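Diphosphomevalonate decarboxylase, putative (Trypanosoma brucei, PDB 2HKE) probably catalyses the ATP-dependent decarboxylation of (R)-5-diphosphomevalonate to isopentenyl diphosphate, the isoprenoid and sterol precursor made by the mevalonate pathway. Local coordinates at residues Pro45-Asp56 with Lys96-Pro107. The protein carries 1 engineered substitution. Sequence-based numbering, arbitrary orientation.
Sequences PFRSKTSVELRD and KKVNIVSENNFP
From S48–N104 to R55–K97 two antiparallel strands pair without a break, the hydrogen-bonded pairs K49–E103, S51–V101, E53–N99 and R55–K97 each joined by two backbone bonds. Ahead of S48, a weak N105 N to R47 O bond (3.3 Å) is supplemented by the N105 side-chain amide: OD1 accepts from R47 N (2.9 Å) while ND2 donates to P45 O (3.0 Å, 163°). Asparagine suits this place because one planar group both gives and accepts. Next to it the F46 ring is sandwiched between P107 CD and P45 CG; F46 CB in turn lies over a face of F106. At the far end the R55 side chain, folded at chi2 (-71°) and chi3 (-57°), brings NH1 to a lone pair of N99 OD1 (2.9 Å), while N99 ND2 is hydrogen-bonded to T62 OG1. On the face opposite R55 and N99, T50 OG1 and S102 OG, both buried, share a hydrogen bond (3.0 Å), and beta-branched V52, V98 and I100, suited to extended strands, pack with L54 (CD2 to V98 CB 3.9 Å). Within the N-terminal domain's mixed sheet, that face packs on helix 114-130; strands 5-15 and 62-65 flank 48-55 and 97-104 respectively, and F46 and P107 reach strand 358-363 of the C-terminal domain.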
ATOM      1  N   PRO A  45      -7.043   7.181 -10.241  1.00 31.43           N
ATOM      2  CA  PRO A  45      -8.243   6.537 -10.789  1.00 31.43           C
ATOM      3  C   PRO A  45      -8.672   5.244 -10.120  1.00 31.25           C
ATOM      4  O   PRO A  45      -9.836   4.887 -10.255  1.00 31.40           O
ATOM      5  CB  PRO A  45      -7.863   6.279 -12.255  1.00 31.92           C
ATOM      6  CG  PRO A  45      -6.333   6.093 -12.187  1.00 31.47           C
ATOM      7  CD  PRO A  45      -5.841   6.924 -11.064  1.00 31.83           C
ATOM      8  N   PHE A  46      -7.761   4.568  -9.392  1.00 30.49           N
ATOM      9  CA  PHE A  46      -8.026   3.238  -8.845  1.00 29.06           C
ATOM     10  C   PHE A  46      -8.233   3.252  -7.320  1.00 28.20           C
ATOM     11  O   PHE A  46      -7.486   3.907  -6.591  1.00 26.15           O
ATOM     12  CB  PHE A  46      -6.891   2.270  -9.182  1.00 30.02           C
ATOM     13  CG  PHE A  46      -6.556   2.226 -10.655  1.00 30.18           C
ATOM     14  CD1 PHE A  46      -7.551   2.049 -11.596  1.00 32.97           C
ATOM     15  CD2 PHE A  46      -5.259   2.421 -11.087  1.00 32.06           C
ATOM     16  CE1 PHE A  46      -7.243   2.044 -12.954  1.00 33.61           C
ATOM     17  CE2 PHE A  46      -4.950   2.405 -12.422  1.00 30.66           C
ATOM     18  CZ  PHE A  46      -5.917   2.198 -13.345  1.00 32.06           C
ATOM     19  N   ARG A  47      -9.201   2.456  -6.880  1.00 27.30           N
ATOM     20  CA  ARG A  47      -9.592   2.392  -5.471  1.00 26.31           C
ATOM     21  C   ARG A  47     -10.394   1.120  -5.208  1.00 25.24           C
ATOM     22  O   ARG A  47     -10.855   0.444  -6.158  1.00 23.92           O
ATOM     23  CB  ARG A  47     -10.389   3.643  -5.078  1.00 27.68           C
ATOM     24  CG  ARG A  47     -11.842   3.686  -5.562  1.00 28.12           C
ATOM     25  CD  ARG A  47     -12.000   3.745  -7.080  1.00 33.76           C
ATOM     26  NE  ARG A  47     -13.402   3.567  -7.524  1.00 35.92           N
ATOM     27  CZ  ARG A  47     -14.057   2.402  -7.665  1.00 37.59           C
ATOM     28  NH1 ARG A  47     -13.505   1.231  -7.366  1.00 37.09           N
ATOM     29  NH2 ARG A  47     -15.316   2.412  -8.087  1.00 40.24           N
ATOM     30  N   SER A  48     -10.579   0.782  -3.927  1.00 23.59           N
ATOM     31  CA  SER A  48     -11.554  -0.225  -3.545  1.00 23.88           C
ATOM     32  C   SER A  48     -12.795   0.467  -3.027  1.00 23.90           C
ATOM     33  O   SER A  48     -12.736   1.556  -2.473  1.00 23.54           O
ATOM     34  CB  SER A  48     -11.071  -1.207  -2.489  1.00 24.60           C
ATOM     35  OG  SER A  48      -9.856  -1.783  -2.882  1.00 26.29           O
ATOM     36  N   LYS A  49     -13.912  -0.211  -3.203  1.00 24.46           N
ATOM     37  CA  LYS A  49     -15.191   0.304  -2.803  1.00 25.11           C
ATOM     38  C   LYS A  49     -15.932  -0.826  -2.113  1.00 25.23           C
ATOM     39  O   LYS A  49     -15.928  -1.962  -2.604  1.00 24.18           O
ATOM     40  CB  LYS A  49     -15.926   0.770  -4.040  1.00 26.20           C
ATOM     41  CG  LYS A  49     -17.350   1.247  -3.805  1.00 27.47           C
ATOM     42  CD  LYS A  49     -17.751   2.087  -5.050  1.00 29.05           C
ATOM     43  CE  LYS A  49     -19.181   2.324  -5.164  1.00 32.34           C
ATOM     44  NZ  LYS A  49     -19.469   2.940  -6.526  1.00 31.90           N
ATOM     45  N   THR A  50     -16.531  -0.506  -0.953  1.00 24.63           N
ATOM     46  CA  THR A  50     -17.418  -1.429  -0.218  1.00 24.63           C
ATOM     47  C   THR A  50     -18.722  -0.745   0.161  1.00 24.16           C
ATOM     48  O   THR A  50     -18.722   0.388   0.618  1.00 23.70           O
ATOM     49  CB  THR A  50     -16.783  -1.947   1.094  1.00 25.18           C
ATOM     50  OG1 THR A  50     -15.626  -2.716   0.804  1.00 28.71           O
ATOM     51  CG2 THR A  50     -17.735  -2.786   1.942  1.00 24.97           C
ATOM     52  N   SER A  51     -19.795  -1.498   0.010  1.00 24.29           N
ATOM     53  CA  SER A  51     -21.124  -1.129   0.467  1.00 25.60           C
ATOM     54  C   SER A  51     -21.555  -2.159   1.490  1.00 25.20           C
ATOM     55  O   SER A  51     -21.354  -3.363   1.313  1.00 25.32           O
ATOM     56  CB  SER A  51     -22.122  -1.080  -0.707  1.00 25.52           C
ATOM     57  OG  SER A  51     -21.923   0.094  -1.500  1.00 26.23           O
ATOM     58  N   VAL A  52     -22.136  -1.702   2.585  1.00 26.62           N
ATOM     59  CA  VAL A  52     -22.681  -2.624   3.552  1.00 28.14           C
ATOM     60  C   VAL A  52     -24.140  -2.258   3.834  1.00 30.25           C
ATOM     61  O   VAL A  52     -24.492  -1.070   3.818  1.00 29.40           O
ATOM     62  CB  VAL A  52     -21.841  -2.665   4.868  1.00 27.55           C
ATOM     63  CG1 VAL A  52     -20.360  -2.993   4.559  1.00 25.15           C
ATOM     64  CG2 VAL A  52     -21.949  -1.341   5.646  1.00 26.11           C
ATOM     65  N   GLU A  53     -24.949  -3.278   4.113  1.00 32.99           N
ATOM     66  CA  GLU A  53     -26.346  -3.070   4.525  1.00 35.51           C
ATOM     67  C   GLU A  53     -26.683  -3.921   5.734  1.00 36.48           C
ATOM     68  O   GLU A  53     -26.476  -5.118   5.706  1.00 36.08           O
ATOM     69  CB  GLU A  53     -27.283  -3.408   3.369  1.00 35.90           C
ATOM     70  CG  GLU A  53     -28.690  -2.792   3.531  1.00 37.00           C
ATOM     71  CD  GLU A  53     -29.743  -3.406   2.589  1.00 39.57           C
ATOM     72  OE1 GLU A  53     -29.414  -4.113   1.597  1.00 44.59           O
ATOM     73  OE2 GLU A  53     -30.935  -3.190   2.875  1.00 48.76           O
ATOM     74  N   LEU A  54     -27.171  -3.306   6.814  1.00 39.11           N
ATOM     75  CA  LEU A  54     -27.599  -4.100   7.982  1.00 41.51           C
ATOM     76  C   LEU A  54     -28.942  -4.713   7.652  1.00 43.63           C
ATOM     77  O   LEU A  54     -29.762  -4.086   6.983  1.00 43.47           O
ATOM     78  CB  LEU A  54     -27.696  -3.279   9.270  1.00 41.83           C
ATOM     79  CG  LEU A  54     -26.408  -2.851   9.984  1.00 41.45           C
ATOM     80  CD1 LEU A  54     -26.642  -2.711  11.481  1.00 42.30           C
ATOM     81  CD2 LEU A  54     -25.296  -3.827   9.772  1.00 43.93           C
ATOM     82  N   ARG A  55     -29.135  -5.954   8.081  1.00 46.23           N
ATOM     83  CA  ARG A  55     -30.333  -6.721   7.752  1.00 48.70           C
ATOM     84  C   ARG A  55     -30.926  -7.388   8.998  1.00 50.41           C
ATOM     85  O   ARG A  55     -30.208  -7.725   9.971  1.00 50.83           O
ATOM     86  CB  ARG A  55     -29.996  -7.809   6.721  1.00 49.38           C
ATOM     87  CG  ARG A  55     -29.429  -7.330   5.386  1.00 51.28           C
ATOM     88  CD  ARG A  55     -30.479  -6.617   4.527  1.00 55.51           C
ATOM     89  NE  ARG A  55     -31.664  -7.442   4.264  1.00 57.02           N
ATOM     90  CZ  ARG A  55     -31.816  -8.301   3.247  1.00 58.15           C
ATOM     91  NH1 ARG A  55     -30.867  -8.486   2.336  1.00 58.56           N
ATOM     92  NH2 ARG A  55     -32.946  -8.990   3.134  1.00 58.26           N
ATOM     93  N   ASP A  56     -32.248  -7.560   8.956  1.00 52.43           N
ATOM     94  CA  ASP A  56     -32.998  -8.399   9.913  1.00 53.45           C
ATOM     95  C   ASP A  56     -33.585  -9.640   9.241  1.00 54.28           C
ATOM     96  O   ASP A  56     -33.715 -10.696   9.866  1.00 54.84           O
ATOM     97  CB  ASP A  56     -34.139  -7.589  10.518  1.00 54.14           C
ATOM     98  CG  ASP A  56     -33.687  -6.765  11.681  1.00 56.93           C
ATOM     99  OD1 ASP A  56     -33.254  -7.372  12.687  1.00 59.85           O
ATOM    100  OD2 ASP A  56     -33.749  -5.512  11.588  1.00 62.06           O
ATOM    101  N   LYS A  96     -27.781  -7.770  14.477  1.00 43.26           N
ATOM    102  CA  LYS A  96     -28.101  -7.630  13.076  1.00 41.87           C
ATOM    103  C   LYS A  96     -27.041  -8.371  12.287  1.00 40.18           C
ATOM    104  O   LYS A  96     -25.880  -8.422  12.700  1.00 39.39           O
ATOM    105  CB  LYS A  96     -28.080  -6.160  12.649  1.00 42.88           C
ATOM    106  CG  LYS A  96     -28.999  -5.247  13.420  1.00 43.49           C
ATOM    107  CD  LYS A  96     -30.410  -5.316  12.891  1.00 45.06           C
ATOM    108  CE  LYS A  96     -31.359  -4.409  13.697  1.00 46.47           C
ATOM    109  NZ  LYS A  96     -31.679  -5.051  15.019  1.00 48.57           N
ATOM    110  N   LYS A  97     -27.455  -8.935  11.157  1.00 38.30           N
ATOM    111  CA  LYS A  97     -26.536  -9.470  10.174  1.00 37.07           C
ATOM    112  C   LYS A  97     -26.296  -8.381   9.137  1.00 34.17           C
ATOM    113  O   LYS A  97     -27.048  -7.406   9.033  1.00 34.24           O
ATOM    114  CB  LYS A  97     -27.111 -10.700   9.463  1.00 37.63           C
ATOM    115  CG  LYS A  97     -27.597 -11.797  10.380  1.00 39.20           C
ATOM    116  CD  LYS A  97     -26.472 -12.418  11.184  1.00 40.62           C
ATOM    117  CE  LYS A  97     -27.025 -13.239  12.325  1.00 42.28           C
ATOM    118  NZ  LYS A  97     -27.923 -12.421  13.188  1.00 44.81           N
ATOM    119  N   VAL A  98     -25.260  -8.577   8.347  1.00 31.30           N
ATOM    120  CA  VAL A  98     -24.867  -7.592   7.384  1.00 29.05           C
ATOM    121  C   VAL A  98     -24.613  -8.239   6.024  1.00 27.87           C
ATOM    122  O   VAL A  98     -24.105  -9.358   5.946  1.00 27.18           O
ATOM    123  CB  VAL A  98     -23.627  -6.835   7.914  1.00 29.33           C
ATOM    124  CG1 VAL A  98     -22.442  -7.803   8.172  1.00 29.06           C
ATOM    125  CG2 VAL A  98     -23.250  -5.699   7.006  1.00 26.80           C
ATOM    126  N   ASN A  99     -25.024  -7.553   4.966  1.00 28.12           N
ATOM    127  CA  ASN A  99     -24.599  -7.875   3.592  1.00 27.76           C
ATOM    128  C   ASN A  99     -23.461  -6.936   3.239  1.00 26.50           C
ATOM    129  O   ASN A  99     -23.643  -5.735   3.275  1.00 26.87           O
ATOM    130  CB  ASN A  99     -25.665  -7.628   2.507  1.00 29.17           C
ATOM    131  CG  ASN A  99     -26.933  -8.440   2.697  1.00 32.65           C
ATOM    132  OD1 ASN A  99     -28.029  -7.863   2.711  1.00 39.54           O
ATOM    133  ND2 ASN A  99     -26.815  -9.757   2.779  1.00 36.24           N
ATOM    134  N   ILE A 100     -22.312  -7.490   2.901  1.00 25.88           N
ATOM    135  CA  ILE A 100     -21.137  -6.731   2.476  1.00 25.30           C
ATOM    136  C   ILE A 100     -20.870  -7.035   1.015  1.00 25.25           C
ATOM    137  O   ILE A 100     -20.822  -8.216   0.629  1.00 25.21           O
ATOM    138  CB  ILE A 100     -19.883  -7.205   3.251  1.00 25.12           C
ATOM    139  CG1 ILE A 100     -20.105  -7.145   4.767  1.00 23.73           C
ATOM    140  CG2 ILE A 100     -18.653  -6.396   2.856  1.00 24.47           C
ATOM    141  CD1 ILE A 100     -19.044  -7.876   5.526  1.00 23.59           C
ATOM    142  N   VAL A 101     -20.665  -5.983   0.235  1.00 24.55           N
ATOM    143  CA  VAL A 101     -20.411  -6.106  -1.196  1.00 26.15           C
ATOM    144  C   VAL A 101     -19.199  -5.255  -1.486  1.00 26.14           C
ATOM    145  O   VAL A 101     -19.200  -4.056  -1.200  1.00 25.10           O
ATOM    146  CB  VAL A 101     -21.636  -5.614  -2.013  1.00 25.79           C
ATOM    147  CG1 VAL A 101     -21.325  -5.603  -3.508  1.00 26.71           C
ATOM    148  CG2 VAL A 101     -22.880  -6.448  -1.683  1.00 26.67           C
ATOM    149  N   SER A 102     -18.139  -5.889  -1.987  1.00 26.58           N
ATOM    150  CA  SER A 102     -16.876  -5.218  -2.142  1.00 27.74           C
ATOM    151  C   SER A 102     -16.376  -5.375  -3.570  1.00 28.47           C
ATOM    152  O   SER A 102     -16.516  -6.450  -4.157  1.00 27.90           O
ATOM    153  CB  SER A 102     -15.866  -5.814  -1.183  1.00 28.40           C
ATOM    154  OG  SER A 102     -16.300  -5.563   0.124  1.00 30.05           O
ATOM    155  N   GLU A 103     -15.804  -4.318  -4.122  1.00 29.26           N
ATOM    156  CA  GLU A 103     -15.085  -4.458  -5.393  1.00 30.06           C
ATOM    157  C   GLU A 103     -13.902  -3.500  -5.482  1.00 29.66           C
ATOM    158  O   GLU A 103     -13.705  -2.638  -4.614  1.00 27.82           O
ATOM    159  CB  GLU A 103     -16.042  -4.181  -6.548  1.00 30.58           C
ATOM    160  CG  GLU A 103     -16.343  -2.727  -6.699  1.00 33.87           C
ATOM    161  CD  GLU A 103     -17.436  -2.427  -7.711  1.00 34.97           C
ATOM    162  OE1 GLU A 103     -18.308  -3.308  -7.964  1.00 42.01           O
ATOM    163  OE2 GLU A 103     -17.436  -1.284  -8.207  1.00 40.20           O
ATOM    164  N   ASN A 104     -13.143  -3.604  -6.569  1.00 29.61           N
ATOM    165  CA  ASN A 104     -12.135  -2.593  -6.873  1.00 29.49           C
ATOM    166  C   ASN A 104     -11.966  -2.514  -8.374  1.00 29.36           C
ATOM    167  O   ASN A 104     -12.403  -3.415  -9.074  1.00 28.74           O
ATOM    168  CB  ASN A 104     -10.801  -2.909  -6.164  1.00 28.82           C
ATOM    169  CG  ASN A 104     -10.000  -3.990  -6.869  1.00 31.14           C
ATOM    170  OD1 ASN A 104      -9.474  -3.755  -7.944  1.00 29.66           O
ATOM    171  ND2 ASN A 104      -9.914  -5.161  -6.267  1.00 28.19           N
ATOM    172  N   ASN A 105     -11.364  -1.438  -8.848  1.00 30.42           N
ATOM    173  CA  ASN A 105     -11.166  -1.229 -10.292  1.00 31.11           C
ATOM    174  C   ASN A 105      -9.685  -1.226 -10.688  1.00 31.97           C
ATOM    175  O   ASN A 105      -9.315  -0.652 -11.697  1.00 32.02           O
ATOM    176  CB  ASN A 105     -11.839   0.059 -10.734  1.00 31.48           C
ATOM    177  CG  ASN A 105     -11.198   1.302 -10.146  1.00 29.47           C
ATOM    178  OD1 ASN A 105     -10.460   1.246  -9.137  1.00 28.50           O
ATOM    179  ND2 ASN A 105     -11.447   2.443 -10.786  1.00 31.67           N
ATOM    180  N   PHE A 106      -8.838  -1.860  -9.896  1.00 33.12           N
ATOM    181  CA  PHE A 106      -7.433  -1.934 -10.255  1.00 34.97           C
ATOM    182  C   PHE A 106      -7.344  -2.869 -11.439  1.00 36.42           C
ATOM    183  O   PHE A 106      -8.017  -3.916 -11.464  1.00 36.23           O
ATOM    184  CB  PHE A 106      -6.569  -2.454  -9.116  1.00 35.27           C
ATOM    185  CG  PHE A 106      -6.318  -1.425  -8.048  1.00 34.95           C
ATOM    186  CD1 PHE A 106      -7.139  -1.339  -6.951  1.00 37.63           C
ATOM    187  CD2 PHE A 106      -5.258  -0.537  -8.168  1.00 36.72           C
ATOM    188  CE1 PHE A 106      -6.925  -0.360  -5.964  1.00 36.25           C
ATOM    189  CE2 PHE A 106      -5.013   0.429  -7.191  1.00 36.56           C
ATOM    190  CZ  PHE A 106      -5.865   0.525  -6.096  1.00 37.34           C
ATOM    191  N   PRO A 107      -6.504  -2.516 -12.420  1.00 37.95           N
ATOM    192  CA  PRO A 107      -6.303  -3.423 -13.548  1.00 38.30           C
ATOM    193  C   PRO A 107      -5.965  -4.819 -13.068  1.00 38.88           C
ATOM    194  O   PRO A 107      -5.152  -4.997 -12.154  1.00 38.46           O
ATOM    195  CB  PRO A 107      -5.116  -2.813 -14.283  1.00 38.39           C
ATOM    196  CG  PRO A 107      -5.211  -1.401 -13.976  1.00 39.33           C
ATOM    197  CD  PRO A 107      -5.689  -1.300 -12.554  1.00 38.40           C
TER
HETATM  198  O   HOH W   1     -14.957  -0.531  -8.674  1.00 41.15           O
HETATM  199  O   HOH W   2     -10.251  -4.513  -2.939  1.00 29.49           O